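PDB 6LSU: intracellular protein transport protein USO1 from Saccharomyces cerevisiae S288c, which is required for protein transport from the endoplasmic reticulum to the Golgi complex, acting as a membrane tether with a globular head and a coiled-coil tail. Local coordinates for residues R236-I241 with P281-L286; T623-V628 with A664-Q669. One frame throughout, in Å; residues are numbered along the deposited sequence.

Interaction 1 of 2, residues R236-I241 with P281-L286; sequences RLFSII and PKLAHL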
ATOM      1  N   ARG A 236      20.161  17.363   0.963  1.00 64.75           N
ATOM      2  CA  ARG A 236      20.302  17.694  -0.477  1.00 66.99           C
ATOM      3  C   ARG A 236      18.967  17.474  -1.191  1.00 64.40           C
ATOM      4  O   ARG A 236      18.459  18.406  -1.846  1.00 61.76           O
ATOM      5  CB  ARG A 236      21.382  16.814  -1.109  1.00 75.05           C
ATOM      6  CG  ARG A 236      22.785  17.078  -0.576  1.00 85.52           C
ATOM      7  CD  ARG A 236      23.821  16.296  -1.357  1.00 88.84           C
ATOM      8  NE  ARG A 236      25.098  16.179  -0.665  1.00 96.97           N
ATOM      9  CZ  ARG A 236      26.232  16.765  -1.045  1.00 95.80           C
ATOM     10  NH1 ARG A 236      26.269  17.530  -2.126  1.00 91.09           N
ATOM     11  NH2 ARG A 236      27.328  16.565  -0.335  1.00 93.39           N
ATOM     12  N   LEU A 237      18.410  16.272  -1.067  1.00 58.15           N
ATOM     13  CA  LEU A 237      17.209  15.859  -1.838  1.00 58.41           C
ATOM     14  C   LEU A 237      16.019  16.740  -1.448  1.00 52.54           C
ATOM     15  O   LEU A 237      15.315  17.157  -2.381  1.00 53.21           O
ATOM     16  CB  LEU A 237      16.940  14.361  -1.623  1.00 58.65           C
ATOM     17  CG  LEU A 237      17.954  13.426  -2.290  1.00 56.99           C
ATOM     18  CD1 LEU A 237      17.554  11.964  -2.118  1.00 61.17           C
ATOM     19  CD2 LEU A 237      18.108  13.753  -3.759  1.00 55.14           C
ATOM     20  N   PHE A 238      15.831  17.039  -0.159  1.00 51.10           N
ATOM     21  CA  PHE A 238      14.791  17.983   0.343  1.00 55.88           C
ATOM     22  C   PHE A 238      14.982  19.412  -0.190  1.00 54.57           C
ATOM     23  O   PHE A 238      13.962  20.035  -0.508  1.00 60.83           O
ATOM     24  CB  PHE A 238      14.640  17.989   1.870  1.00 59.33           C
ATOM     25  CG  PHE A 238      13.717  16.893   2.361  1.00 60.38           C
ATOM     26  CD1 PHE A 238      12.381  16.902   1.992  1.00 58.42           C
ATOM     27  CD2 PHE A 238      14.189  15.807   3.086  1.00 58.22           C
ATOM     28  CE1 PHE A 238      11.535  15.874   2.364  1.00 53.77           C
ATOM     29  CE2 PHE A 238      13.327  14.789   3.464  1.00 61.08           C
ATOM     30  CZ  PHE A 238      12.002  14.830   3.097  1.00 56.07           C
ATOM     31  N   SER A 239      16.207  19.908  -0.397  1.00 60.81           N
ATOM     32  CA  SER A 239      16.384  21.280  -0.963  1.00 58.32           C
ATOM     33  C   SER A 239      15.993  21.211  -2.421  1.00 56.46           C
ATOM     34  O   SER A 239      15.318  22.134  -2.861  1.00 65.87           O
ATOM     35  CB  SER A 239      17.750  21.861  -0.809  1.00 60.79           C
ATOM     36  OG  SER A 239      18.463  21.145   0.186  1.00 75.55           O
ATOM     37  N   ILE A 240      16.367  20.143  -3.130  1.00 56.44           N
ATOM     38  CA  ILE A 240      15.990  20.007  -4.572  1.00 55.06           C
ATOM     39  C   ILE A 240      14.456  20.001  -4.646  1.00 53.61           C
ATOM     40  O   ILE A 240      13.903  20.745  -5.435  1.00 46.57           O
ATOM     41  CB  ILE A 240      16.622  18.755  -5.206  1.00 56.13           C
ATOM     42  CG1 ILE A 240      18.145  18.770  -5.097  1.00 55.89           C
ATOM     43  CG2 ILE A 240      16.154  18.631  -6.658  1.00 59.07           C
ATOM     44  CD1 ILE A 240      18.804  17.540  -5.651  1.00 62.00           C
ATOM     45  N   ILE A 241      13.794  19.167  -3.822  1.00 53.92           N
ATOM     46  CA  ILE A 241      12.313  19.082  -3.757  1.00 51.72           C
ATOM     47  C   ILE A 241      11.755  20.496  -3.509  1.00 57.57           C
ATOM     48  O   ILE A 241      10.884  20.906  -4.304  1.00 54.46           O
ATOM     49  CB  ILE A 241      11.839  18.065  -2.698  1.00 53.66           C
ATOM     50  CG1 ILE A 241      12.187  16.622  -3.102  1.00 51.76           C
ATOM     51  CG2 ILE A 241      10.316  18.212  -2.415  1.00 48.33           C
ATOM     52  CD1 ILE A 241      12.141  15.645  -1.983  1.00 47.23           C
ATOM     53  N   PRO A 281      10.326  17.425  10.011  1.00 65.18           N
ATOM     54  CA  PRO A 281       9.688  18.723   9.772  1.00 62.11           C
ATOM     55  C   PRO A 281       9.593  19.033   8.272  1.00 62.81           C
ATOM     56  O   PRO A 281       8.647  19.642   7.848  1.00 65.89           O
ATOM     57  CB  PRO A 281      10.621  19.729  10.434  1.00 60.24           C
ATOM     58  CG  PRO A 281      11.451  18.914  11.380  1.00 65.70           C
ATOM     59  CD  PRO A 281      11.567  17.531  10.784  1.00 64.62           C
ATOM     60  N   LYS A 282      10.595  18.592   7.516  1.00 64.08           N
ATOM     61  CA  LYS A 282      10.686  18.782   6.044  1.00 66.65           C
ATOM     62  C   LYS A 282       9.608  17.944   5.339  1.00 62.41           C
ATOM     63  O   LYS A 282       8.925  18.486   4.477  1.00 56.63           O
ATOM     64  CB  LYS A 282      12.094  18.419   5.561  1.00 66.50           C
ATOM     65  CG  LYS A 282      13.124  19.501   5.836  1.00 72.59           C
ATOM     66  CD  LYS A 282      14.480  18.970   6.219  1.00 74.86           C
ATOM     67  CE  LYS A 282      15.548  20.023   6.086  1.00 76.25           C
ATOM     68  NZ  LYS A 282      16.865  19.366   5.914  1.00 85.16           N
ATOM     69  N   LEU A 283       9.488  16.666   5.705  1.00 61.59           N
ATOM     70  CA  LEU A 283       8.508  15.702   5.134  1.00 59.99           C
ATOM     71  C   LEU A 283       7.083  16.167   5.483  1.00 59.63           C
ATOM     72  O   LEU A 283       6.228  16.219   4.582  1.00 60.40           O
ATOM     73  CB  LEU A 283       8.818  14.328   5.726  1.00 60.38           C
ATOM     74  CG  LEU A 283       8.053  13.172   5.106  1.00 63.32           C
ATOM     75  CD1 LEU A 283       8.282  13.144   3.618  1.00 65.95           C
ATOM     76  CD2 LEU A 283       8.497  11.859   5.721  1.00 68.48           C
ATOM     77  N   ALA A 284       6.862  16.554   6.733  1.00 53.51           N
ATOM     78  CA  ALA A 284       5.623  17.174   7.236  1.00 53.66           C
ATOM     79  C   ALA A 284       5.286  18.379   6.385  1.00 56.60           C
ATOM     80  O   ALA A 284       4.114  18.578   6.063  1.00 56.47           O
ATOM     81  CB  ALA A 284       5.789  17.635   8.653  1.00 54.54           C
ATOM     82  N   HIS A 285       6.272  19.215   6.108  1.00 61.35           N
ATOM     83  CA  HIS A 285       6.011  20.503   5.408  1.00 62.20           C
ATOM     84  C   HIS A 285       5.488  20.199   3.982  1.00 64.86           C
ATOM     85  O   HIS A 285       4.562  20.933   3.474  1.00 60.20           O
ATOM     86  CB  HIS A 285       7.273  21.367   5.410  1.00 56.63           C
ATOM     87  CG  HIS A 285       7.109  22.522   4.493  1.00 60.14           C
ATOM     88  ND1 HIS A 285       6.333  23.613   4.861  1.00 63.44           N
ATOM     89  CD2 HIS A 285       7.545  22.743   3.224  1.00 57.47           C
ATOM     90  CE1 HIS A 285       6.308  24.472   3.857  1.00 66.97           C
ATOM     91  NE2 HIS A 285       7.053  23.972   2.843  1.00 59.59           N
ATOM     92  N   LEU A 286       6.122  19.192   3.346  1.00 58.01           N
ATOM     93  CA  LEU A 286       5.799  18.690   1.980  1.00 58.41           C
ATOM     94  C   LEU A 286       4.424  17.992   1.958  1.00 53.31           C
ATOM     95  O   LEU A 286       3.662  18.298   1.076  1.00 47.96           O
ATOM     96  CB  LEU A 286       6.900  17.702   1.578  1.00 65.98           C
ATOM     97  CG  LEU A 286       6.698  17.003   0.241  1.00 63.80           C
ATOM     98  CD1 LEU A 286       6.812  18.040  -0.870  1.00 61.96           C
ATOM     99  CD2 LEU A 286       7.691  15.879   0.049  1.00 63.81           C
TER
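Phe238 lays one face of its ring against the base of the Lys282 side chain. Lys282 CB stands 3.9 Å from the centroid of the Phe238 ring and 12° off the ring normal, a CH-pi contact centred on the face. The rest of the ring is met by leucines: Phe238 CZ touches Leu283 CD1 at 4.1 Å, while Leu286 CD2 comes to the ring edge, 4.5 Å from Phe238 CE1. One turn along, Ile241 CG2 meets Leu286 CD1 at 3.8 Å, the two side chains crossing at about a right angle. Leu286 has CG anti to its own backbone N (chi1 176°), which carries both methyls across the gap, CD1 to the isoleucine and CD2 to the ring. Residue types follow position: a flat aromatic bridges widely spaced backbones, branched aliphatics fill the buried side, and a lysine offers its beta methylene to the ring at the partly exposed margin. Cutting Phe238 back to an alanine is likely to open a gap between the helices and leave Lys282 CB and Leu283 CD1 without their partner across it. No hydrogen bond joins the segments; they run side by side, axes 11.1 Å apart at 24°, held by side-chain packing. In this part of the globular head the contact couples ARM repeat 4 to ARM repeat 5. Helix 251-264 packs against both segments, through Cys256 on Ile241 and Leu257 on Leu286; Phe274 of helix 268-276 touches Phe238 and Leu283, and Ile313 and Val314 of helix 301-317 touch Leu283.

Interaction 2 of 2, residues T623-V628 with A664-Q669; sequences TIKCLV and ASRIKQ
This is a buried helix-helix crossing in the C-terminal part of the globular head, where helix 622-637, whose segment 623-628 belongs to ARM repeat 10, meets helix 660-673. The segments run at 126° to each other with axes 9.0 Å apart, so contact is concentrated near one point, where the CA atoms of Cys626 and Arg666 lie 5.3 Å apart. A short side chain such as cysteine is consistent with so close a backbone approach. Beside it, Lys625 and Arg666 cross at about a right angle. The lysine lays its methylenes over one face of the guanidinium, with Lys625 CG 3.8 Å from Arg666 CZ, and further along Lys625 CE comes to 3.6 Å from Arg666 NH2. Arg666 reaches this place with CG anti to its carbonyl carbon (chi1 -77°) and an extended chain from CG to NE. Two like charges are thus brought close, Lys625 NZ being 4.4 Å from Arg666 NH2, but each finds a backbone carbonyl: Ser614 O accepts a hydrogen bond from Arg666 NH2, and Gln618 O a weak one from Lys625 NZ. These carbonyl dipoles would probably ease the proximity of the charges. Ile667 CD1 turns back to within 4.4 Å of Cys626 O. Outside the pair, Ile667 also packs on Ile716 and Arg717 of helix 713-717, while Leu627 is seated on helix 577-590 and Val628 on helix 604-614, whose Ser614 offers its backbone O to the arginine.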
ATOM      1  N   THR A 623     -25.471 -21.331   0.883  1.00 76.73           N
ATOM      2  CA  THR A 623     -24.582 -20.625   1.836  1.00 75.16           C
ATOM      3  C   THR A 623     -25.378 -20.274   3.102  1.00 69.40           C
ATOM      4  O   THR A 623     -25.021 -20.811   4.185  1.00 66.71           O
ATOM      5  CB  THR A 623     -23.901 -19.418   1.185  1.00 82.37           C
ATOM      6  OG1 THR A 623     -23.639 -19.719  -0.181  1.00 91.01           O
ATOM      7  CG2 THR A 623     -22.590 -19.095   1.858  1.00 79.25           C
ATOM      8  N   ILE A 624     -26.423 -19.451   2.991  1.00 60.22           N
ATOM      9  CA  ILE A 624     -27.343 -19.210   4.135  1.00 68.84           C
ATOM     10  C   ILE A 624     -27.761 -20.546   4.770  1.00 73.65           C
ATOM     11  O   ILE A 624     -27.672 -20.707   6.007  1.00 66.26           O
ATOM     12  CB  ILE A 624     -28.597 -18.443   3.728  1.00 69.25           C
ATOM     13  CG1 ILE A 624     -28.304 -17.162   2.949  1.00 73.14           C
ATOM     14  CG2 ILE A 624     -29.384 -18.177   4.988  1.00 66.63           C
ATOM     15  CD1 ILE A 624     -27.429 -16.196   3.694  1.00 73.69           C
ATOM     16  N   LYS A 625     -28.208 -21.490   3.948  1.00 74.03           N
ATOM     17  CA  LYS A 625     -28.742 -22.758   4.480  1.00 73.16           C
ATOM     18  C   LYS A 625     -27.661 -23.372   5.371  1.00 67.47           C
ATOM     19  O   LYS A 625     -28.010 -23.754   6.513  1.00 69.98           O
ATOM     20  CB  LYS A 625     -29.292 -23.587   3.317  1.00 84.59           C
ATOM     21  CG  LYS A 625     -29.181 -25.099   3.410  1.00 83.94           C
ATOM     22  CD  LYS A 625     -29.767 -25.745   2.176  1.00 90.45           C
ATOM     23  CE  LYS A 625     -29.066 -27.024   1.766  1.00102.74           C
ATOM     24  NZ  LYS A 625     -29.500 -27.448   0.407  1.00107.32           N
ATOM     25  N   CYS A 626     -26.401 -23.426   4.932  1.00 64.15           N
ATOM     26  CA  CYS A 626     -25.321 -24.062   5.750  1.00 68.10           C
ATOM     27  C   CYS A 626     -25.009 -23.183   6.989  1.00 73.59           C
ATOM     28  O   CYS A 626     -24.699 -23.734   8.081  1.00 65.39           O
ATOM     29  CB  CYS A 626     -24.070 -24.331   4.918  1.00 73.10           C
ATOM     30  SG  CYS A 626     -24.318 -25.424   3.470  1.00 78.25           S
ATOM     31  N   LEU A 627     -25.106 -21.848   6.871  1.00 66.33           N
ATOM     32  CA  LEU A 627     -24.747 -20.937   7.988  1.00 68.35           C
ATOM     33  C   LEU A 627     -25.796 -21.035   9.086  1.00 70.65           C
ATOM     34  O   LEU A 627     -25.374 -21.149  10.313  1.00 71.23           O
ATOM     35  CB  LEU A 627     -24.584 -19.499   7.484  1.00 71.19           C
ATOM     36  CG  LEU A 627     -23.236 -19.216   6.820  1.00 69.19           C
ATOM     37  CD1 LEU A 627     -23.149 -17.751   6.384  1.00 67.91           C
ATOM     38  CD2 LEU A 627     -22.104 -19.586   7.766  1.00 63.60           C
ATOM     39  N   VAL A 628     -27.083 -20.999   8.694  1.00 68.80           N
ATOM     40  CA  VAL A 628     -28.220 -21.320   9.603  1.00 65.29           C
ATOM     41  C   VAL A 628     -27.949 -22.678  10.253  1.00 58.11           C
ATOM     42  O   VAL A 628     -28.096 -22.778  11.436  1.00 66.62           O
ATOM     43  CB  VAL A 628     -29.598 -21.320   8.918  1.00 62.41           C
ATOM     44  CG1 VAL A 628     -30.650 -21.830   9.894  1.00 63.36           C
ATOM     45  CG2 VAL A 628     -29.991 -19.935   8.438  1.00 63.97           C
ATOM     46  N   ALA A 664     -23.611 -32.722   9.168  1.00 87.97           N
ATOM     47  CA  ALA A 664     -22.199 -32.937   8.785  1.00 87.61           C
ATOM     48  C   ALA A 664     -22.055 -32.637   7.295  1.00 85.60           C
ATOM     49  O   ALA A 664     -21.049 -32.013   6.928  1.00 88.01           O
ATOM     50  CB  ALA A 664     -21.728 -34.333   9.127  1.00 85.97           C
ATOM     51  N   SER A 665     -23.019 -33.045   6.470  1.00 85.56           N
ATOM     52  CA  SER A 665     -22.942 -32.847   5.000  1.00 91.79           C
ATOM     53  C   SER A 665     -22.894 -31.346   4.726  1.00 92.67           C
ATOM     54  O   SER A 665     -22.090 -30.932   3.877  1.00 92.63           O
ATOM     55  CB  SER A 665     -24.077 -33.506   4.261  1.00 88.03           C
ATOM     56  OG  SER A 665     -24.322 -32.857   3.027  1.00 93.50           O
ATOM     57  N   ARG A 666     -23.730 -30.575   5.428  1.00 90.89           N
ATOM     58  CA  ARG A 666     -23.957 -29.136   5.128  1.00 89.62           C
ATOM     59  C   ARG A 666     -22.808 -28.295   5.679  1.00 89.51           C
ATOM     60  O   ARG A 666     -22.668 -27.166   5.165  1.00 67.82           O
ATOM     61  CB  ARG A 666     -25.271 -28.634   5.718  1.00 97.22           C
ATOM     62  CG  ARG A 666     -26.495 -29.058   4.923  1.00 96.32           C
ATOM     63  CD  ARG A 666     -27.759 -28.857   5.730  1.00105.50           C
ATOM     64  NE  ARG A 666     -28.937 -28.822   4.873  1.00107.45           N
ATOM     65  CZ  ARG A 666     -30.123 -28.326   5.223  1.00111.98           C
ATOM     66  NH1 ARG A 666     -30.314 -27.825   6.433  1.00108.78           N
ATOM     67  NH2 ARG A 666     -31.123 -28.329   4.354  1.00119.82           N
ATOM     68  N   ILE A 667     -22.085 -28.788   6.703  1.00 85.49           N
ATOM     69  CA  ILE A 667     -20.784 -28.214   7.161  1.00 83.62           C
ATOM     70  C   ILE A 667     -19.713 -28.475   6.090  1.00 86.37           C
ATOM     71  O   ILE A 667     -18.966 -27.533   5.756  1.00 84.97           O
ATOM     72  CB  ILE A 667     -20.381 -28.778   8.536  1.00 77.73           C
ATOM     73  CG1 ILE A 667     -21.369 -28.362   9.626  1.00 76.82           C
ATOM     74  CG2 ILE A 667     -18.947 -28.392   8.883  1.00 81.88           C
ATOM     75  CD1 ILE A 667     -22.116 -27.080   9.343  1.00 78.58           C
ATOM     76  N   LYS A 668     -19.617 -29.713   5.609  1.00 93.41           N
ATOM     77  CA  LYS A 668     -18.657 -30.120   4.552  1.00 97.04           C
ATOM     78  C   LYS A 668     -19.011 -29.373   3.264  1.00 91.93           C
ATOM     79  O   LYS A 668     -18.099 -29.022   2.541  1.00 94.81           O
ATOM     80  CB  LYS A 668     -18.687 -31.637   4.338  1.00115.50           C
ATOM     81  CG  LYS A 668     -17.508 -32.210   3.561  1.00128.13           C
ATOM     82  CD  LYS A 668     -17.098 -33.598   4.019  1.00132.35           C
ATOM     83  CE  LYS A 668     -15.756 -34.029   3.459  1.00134.76           C
ATOM     84  NZ  LYS A 668     -15.108 -35.040   4.327  1.00137.31           N
ATOM     85  N   GLN A 669     -20.291 -29.110   3.000  1.00 96.53           N
ATOM     86  CA  GLN A 669     -20.692 -28.507   1.707  1.00 97.36           C
ATOM     87  C   GLN A 669     -20.351 -27.023   1.745  1.00 98.07           C
ATOM     88  O   GLN A 669     -20.140 -26.432   0.643  1.00101.92           O
ATOM     89  CB  GLN A 669     -22.173 -28.688   1.369  1.00107.94           C
ATOM     90  CG  GLN A 669     -22.525 -28.015   0.044  1.00119.34           C
ATOM     91  CD  GLN A 669     -23.871 -28.367  -0.541  1.00127.29           C
ATOM     92  OE1 GLN A 669     -24.916 -28.148   0.078  1.00131.67           O
ATOM     93  NE2 GLN A 669     -23.849 -28.867  -1.775  1.00129.94           N
TER

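How the interactions relate
Both interactions are buried packings of one helix on another, yet they share no element: their centres lie 57 Å apart, on opposite sides of the chain's centre, and interaction 1 is complete in sequence before interaction 2 begins. The first joins successive ARM repeats along the array through nearly parallel helices, a wide spacing that an aromatic ring and leucine side chains bridge. In the second, helices cross steeply and come closer, and a small cysteine lies at the crossing. Their chemistry diverges accordingly. Interaction 1 is hydrocarbon packing, whereas interaction 2 brings two cationic side chains together, with backbone carbonyls outside the segments accepting from both, weakly from the lysine.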